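Local coordinates for NOL1/NOP2/sun family protein (Enterococcus faecium, PDB 3M4X) that probably methylates ribosomal RNA, as a NOL1/NOP2/sun family methyltransferase that carries a C-terminal PUA-like RNA-binding domain, at residues T55-S58 with E59-P63; E244-S247 with W248-N252. All blocks are in the same frame, centred on the assembly; numbering follows the deposited sequence.

Interaction 1. Residues T55-S58 with E59-P63; sequences TYHS and EELQP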
loop_
_atom_site.group_PDB
_atom_site.type_symbol
_atom_site.label_atom_id
_atom_site.label_comp_id
_atom_site.label_asym_id
_atom_site.label_seq_id
_atom_site.Cartn_x
_atom_site.Cartn_y
_atom_site.Cartn_z
ATOM N N THR A 55 3.365 -22.826 4.208
ATOM C CA THR A 55 2.558 -24.029 4.304
ATOM C C THR A 55 1.567 -24.182 3.152
ATOM O O THR A 55 1.560 -25.212 2.487
ATOM C CB THR A 55 1.821 -24.051 5.628
ATOM O OG1 THR A 55 2.785 -24.003 6.684
ATOM C CG2 THR A 55 0.992 -25.321 5.757
ATOM N N TYR A 56 0.772 -23.146 2.887
ATOM C CA TYR A 56 -0.315 -23.239 1.912
ATOM C C TYR A 56 -0.022 -22.698 0.515
ATOM O O TYR A 56 -0.801 -22.913 -0.425
ATOM C CB TYR A 56 -1.579 -22.627 2.499
ATOM C CG TYR A 56 -1.965 -23.359 3.761
ATOM C CD1 TYR A 56 -1.788 -22.773 5.002
ATOM C CD2 TYR A 56 -2.433 -24.679 3.707
ATOM C CE1 TYR A 56 -2.117 -23.444 6.170
ATOM C CE2 TYR A 56 -2.760 -25.374 4.875
ATOM C CZ TYR A 56 -2.601 -24.747 6.102
ATOM O OH TYR A 56 -2.917 -25.397 7.268
ATOM N N HIS A 57 1.104 -22.003 0.379
ATOM C CA HIS A 57 1.601 -21.615 -0.932
ATOM C C HIS A 57 2.742 -22.577 -1.306
ATOM O O HIS A 57 2.574 -23.434 -2.171
ATOM C CB HIS A 57 2.097 -20.161 -0.920
ATOM C CG HIS A 57 2.102 -19.507 -2.271
ATOM N ND1 HIS A 57 2.856 -19.978 -3.325
ATOM C CD2 HIS A 57 1.453 -18.414 -2.733
ATOM C CE1 HIS A 57 2.658 -19.212 -4.383
ATOM N NE2 HIS A 57 1.815 -18.253 -4.051
ATOM N N SER A 58 3.882 -22.439 -0.623
ATOM C CA SER A 58 5.103 -23.204 -0.910
ATOM C C SER A 58 6.292 -22.801 -0.014
ATOM O O SER A 58 6.536 -21.607 0.220
ATOM C CB SER A 58 5.503 -23.045 -2.390
ATOM O OG SER A 58 6.716 -23.724 -2.673
ATOM N N GLU A 59 7.031 -23.799 0.472
ATOM C CA GLU A 59 8.270 -23.555 1.216
ATOM C C GLU A 59 9.473 -23.593 0.268
ATOM O O GLU A 59 10.627 -23.608 0.699
ATOM C CB GLU A 59 8.445 -24.583 2.336
ATOM C CG GLU A 59 7.228 -24.730 3.228
ATOM C CD GLU A 59 7.523 -25.481 4.510
ATOM O OE1 GLU A 59 8.608 -26.097 4.595
ATOM O OE2 GLU A 59 6.669 -25.451 5.430
ATOM N N GLU A 60 9.185 -23.607 -1.028
ATOM C CA GLU A 60 10.220 -23.686 -2.046
ATOM C C GLU A 60 10.385 -22.377 -2.805
ATOM O O GLU A 60 11.459 -22.110 -3.337
ATOM C CB GLU A 60 9.900 -24.802 -3.040
ATOM C CG GLU A 60 10.153 -26.203 -2.517
ATOM C CD GLU A 60 9.668 -27.264 -3.478
ATOM O OE1 GLU A 60 8.482 -27.206 -3.863
ATOM O OE2 GLU A 60 10.467 -28.149 -3.850
ATOM N N LEU A 61 9.321 -21.574 -2.862
ATOM C CA LEU A 61 9.323 -20.348 -3.664
ATOM C C LEU A 61 10.567 -19.497 -3.420
ATOM O O LEU A 61 11.102 -19.468 -2.307
ATOM C CB LEU A 61 8.039 -19.536 -3.457
ATOM C CG LEU A 61 7.307 -19.630 -2.116
ATOM C CD1 LEU A 61 8.265 -19.422 -0.953
ATOM C CD2 LEU A 61 6.152 -18.637 -2.055
ATOM N N GLN A 62 11.036 -18.827 -4.470
ATOM C CA GLN A 62 12.270 -18.056 -4.399
ATOM C C GLN A 62 12.035 -16.625 -3.910
ATOM O O GLN A 62 11.069 -15.965 -4.300
ATOM C CB GLN A 62 12.968 -18.031 -5.764
ATOM C CG GLN A 62 13.269 -19.413 -6.343
ATOM C CD GLN A 62 14.031 -19.348 -7.665
ATOM O OE1 GLN A 62 14.296 -18.264 -8.198
ATOM N NE2 GLN A 62 14.392 -20.517 -8.197
ATOM N N PRO A 63 12.949 -16.130 -3.075
ATOM C CA PRO A 63 12.827 -14.786 -2.506
ATOM C C PRO A 63 12.912 -13.732 -3.605
ATOM O O PRO A 63 13.610 -13.952 -4.595
ATOM C CB PRO A 63 14.050 -14.685 -1.594
ATOM C CG PRO A 63 15.067 -15.613 -2.257
ATOM C CD PRO A 63 14.242 -16.769 -2.761
#

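Interaction 2. Residues E244-S247 with W248-N252; sequences EIIS and WLVEN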
loop_
_atom_site.group_PDB
_atom_site.type_symbol
_atom_site.label_atom_id
_atom_site.label_comp_id
_atom_site.label_asym_id
_atom_site.label_seq_id
_atom_site.Cartn_x
_atom_site.Cartn_y
_atom_site.Cartn_z
ATOM N N GLU A 244 16.502 14.560 -13.778
ATOM C CA GLU A 244 16.241 15.985 -13.964
ATOM C C GLU A 244 15.263 16.489 -12.904
ATOM O O GLU A 244 15.402 17.608 -12.427
ATOM C CB GLU A 244 15.771 16.315 -15.385
ATOM C CG GLU A 244 16.878 16.172 -16.433
ATOM C CD GLU A 244 16.441 16.594 -17.843
ATOM O OE1 GLU A 244 15.506 17.409 -17.962
ATOM O OE2 GLU A 244 17.038 16.110 -18.831
ATOM N N ILE A 245 14.301 15.644 -12.526
ATOM C CA ILE A 245 13.408 15.929 -11.403
ATOM C C ILE A 245 14.162 16.068 -10.068
ATOM O O ILE A 245 13.917 17.004 -9.305
ATOM C CB ILE A 245 12.311 14.854 -11.268
ATOM C CG1 ILE A 245 11.224 15.077 -12.318
ATOM C CG2 ILE A 245 11.685 14.897 -9.875
ATOM C CD1 ILE A 245 10.608 16.473 -12.280
ATOM N N ILE A 246 15.083 15.144 -9.793
ATOM C CA ILE A 246 15.913 15.240 -8.594
ATOM C C ILE A 246 16.820 16.488 -8.572
ATOM O O ILE A 246 17.032 17.090 -7.520
ATOM C CB ILE A 246 16.767 13.979 -8.381
ATOM C CG1 ILE A 246 15.898 12.722 -8.486
ATOM C CG2 ILE A 246 17.446 14.031 -7.020
ATOM C CD1 ILE A 246 14.760 12.710 -7.498
ATOM N N SER A 247 17.358 16.870 -9.728
ATOM C CA SER A 247 18.167 18.081 -9.825
ATOM C C SER A 247 17.299 19.279 -9.505
ATOM O O SER A 247 17.658 20.125 -8.707
ATOM C CB SER A 247 18.732 18.239 -11.248
ATOM O OG SER A 247 19.479 17.100 -11.615
ATOM N N TRP A 248 16.158 19.347 -10.174
ATOM C CA TRP A 248 15.182 20.388 -9.943
ATOM C C TRP A 248 14.826 20.506 -8.454
ATOM O O TRP A 248 14.779 21.614 -7.909
ATOM C CB TRP A 248 13.934 20.112 -10.784
ATOM C CG TRP A 248 12.843 21.118 -10.569
ATOM C CD1 TRP A 248 12.731 22.345 -11.158
ATOM C CD2 TRP A 248 11.705 20.980 -9.704
ATOM N NE1 TRP A 248 11.597 22.977 -10.715
ATOM C CE2 TRP A 248 10.948 22.165 -9.820
ATOM C CE3 TRP A 248 11.254 19.969 -8.840
ATOM C CZ2 TRP A 248 9.762 22.366 -9.119
ATOM C CZ3 TRP A 248 10.078 20.168 -8.141
ATOM C CH2 TRP A 248 9.348 21.365 -8.278
ATOM N N LEU A 249 14.588 19.372 -7.796
ATOM C CA LEU A 249 14.341 19.373 -6.347
ATOM C C LEU A 249 15.501 19.994 -5.574
ATOM O O LEU A 249 15.297 20.856 -4.720
ATOM C CB LEU A 249 14.081 17.956 -5.820
ATOM C CG LEU A 249 12.690 17.357 -6.030
ATOM C CD1 LEU A 249 12.625 15.888 -5.566
ATOM C CD2 LEU A 249 11.675 18.200 -5.299
ATOM N N VAL A 250 16.717 19.535 -5.866
ATOM C CA VAL A 250 17.914 20.003 -5.169
ATOM C C VAL A 250 18.214 21.483 -5.445
ATOM O O VAL A 250 18.758 22.189 -4.592
ATOM C CB VAL A 250 19.151 19.155 -5.548
ATOM C CG1 VAL A 250 20.442 19.804 -5.034
ATOM C CG2 VAL A 250 19.005 17.739 -5.024
ATOM N N GLU A 251 17.845 21.953 -6.629
ATOM C CA GLU A 251 18.096 23.346 -6.977
ATOM C C GLU A 251 17.093 24.302 -6.357
ATOM O O GLU A 251 17.420 25.453 -6.063
ATOM C CB GLU A 251 18.136 23.520 -8.498
ATOM C CG GLU A 251 19.427 22.990 -9.100
ATOM C CD GLU A 251 19.328 22.705 -10.584
ATOM O OE1 GLU A 251 18.218 22.814 -11.149
ATOM O OE2 GLU A 251 20.364 22.352 -11.182
ATOM N N ASN A 252 15.872 23.827 -6.142
ATOM C CA ASN A 252 14.808 24.727 -5.738
ATOM C C ASN A 252 14.342 24.553 -4.294
ATOM O O ASN A 252 13.491 25.310 -3.816
ATOM C CB ASN A 252 13.642 24.643 -6.719
ATOM C CG ASN A 252 14.019 25.142 -8.104
ATOM O OD1 ASN A 252 14.281 24.347 -9.008
ATOM N ND2 ASN A 252 14.075 26.466 -8.269
#

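Interaction 1. Residues T55-S58 with E59-P63
CD2 of Leu61 comes up obliquely to the imidazole of His57, 3.8 Å from its ND1. The methyl lies off-centre, 4.2 Å from CD2 of Leu61 to the ring centroid of His57, a loose CH-pi contact in which the two side chains cross at about a right angle. It should be read with caution: the first torsion of Leu61, 29°, falls away from the usual staggered positions, and the exact placing of its methyls is doubtful. The ring also stacks with Phe40, and its NE2 donates to the carbonyl of Thr74. Between these two residues the chain turns at Ser58, the first residue to leave helical geometry after helix 49-56. The OG of Ser58 lies anti to the backbone N (chi1 177°), which swings it forward along the chain to receive the amide of Glu60. That bond, 3.0 Å from Glu60 N to Ser58 OG with 154° at the hydrogen, makes this an ST turn. A weak second bond, more bent, runs 3.4 Å from Leu61 N to Ser58 OG. Nearby, Thr55 gives its hydroxyl to the carbonyl of Asp51. On this surface of the N-terminal domain, one serine oxygen thus takes one amide well and a second weakly just past the end of the helix, while the apolar contact beside it is only loose.

Interaction 2. Residues E244-S247 with W248-N252
Trp248 N donates to the carbonyl of Glu244, 2.9 Å from N to O, the first of four successive i to i+4 bonds in the alpha-helix 243-252 of the Rossmann-like methyltransferase domain. Leu249 N follows onto Ile245 O at 2.9 Å, and Val250 N onto Ile246 O at 3.0 Å. Glu251 N to Ser247 O is shorter, 2.8 Å, yet the bond bends to 145° at the hydrogen. All four carbonyls of 244-247 are therefore taken by the next turn. Ser247 is buried, and its hydroxyl does not go unmet: with OG beside the backbone N (chi1 -57°), it turns back to the carbonyl of Glu243, while the amide of Ser275 donates to it. Glu251 reaches the same neighbour by another atom, OE2 pairing with the hydroxyl of Ser275. The apolar face needs no such partners. Ile246 and Leu249 meet at their CD1 methyls, 4.3 Å apart, with Ile246 against Phe296 and Ala298 of strand 295-302 and Leu249 against Leu300, while Ile245 packs on helix 205-222. With CG anti to the backbone N (chi1 178°), the indole of Trp248 is carried to Gln214 of that helix, and its CE3 lies 4.0 Å from Ile245 O, which sits at the ring edge near its plane.

Overall arrangement
Both contacts are local, between residues a few positions apart, but they sit in different regions: their centres are 42 Å apart and they do not touch. Interaction 1 is a surface turn in the N-terminal domain, where helix 49-56 has just ended and a side-chain oxygen, not a backbone carbonyl, receives the amides. Interaction 2 fills nearly all of helix 243-252, to its last residue, and is partly buried; its backbone bonds are those of the helix, and its aliphatic side chains face strands 228-234 and 295-302 and helix 205-222. A serine hydroxyl appears in each: in the first it receives amides from its own turn, in the second it connects its helix with a loop.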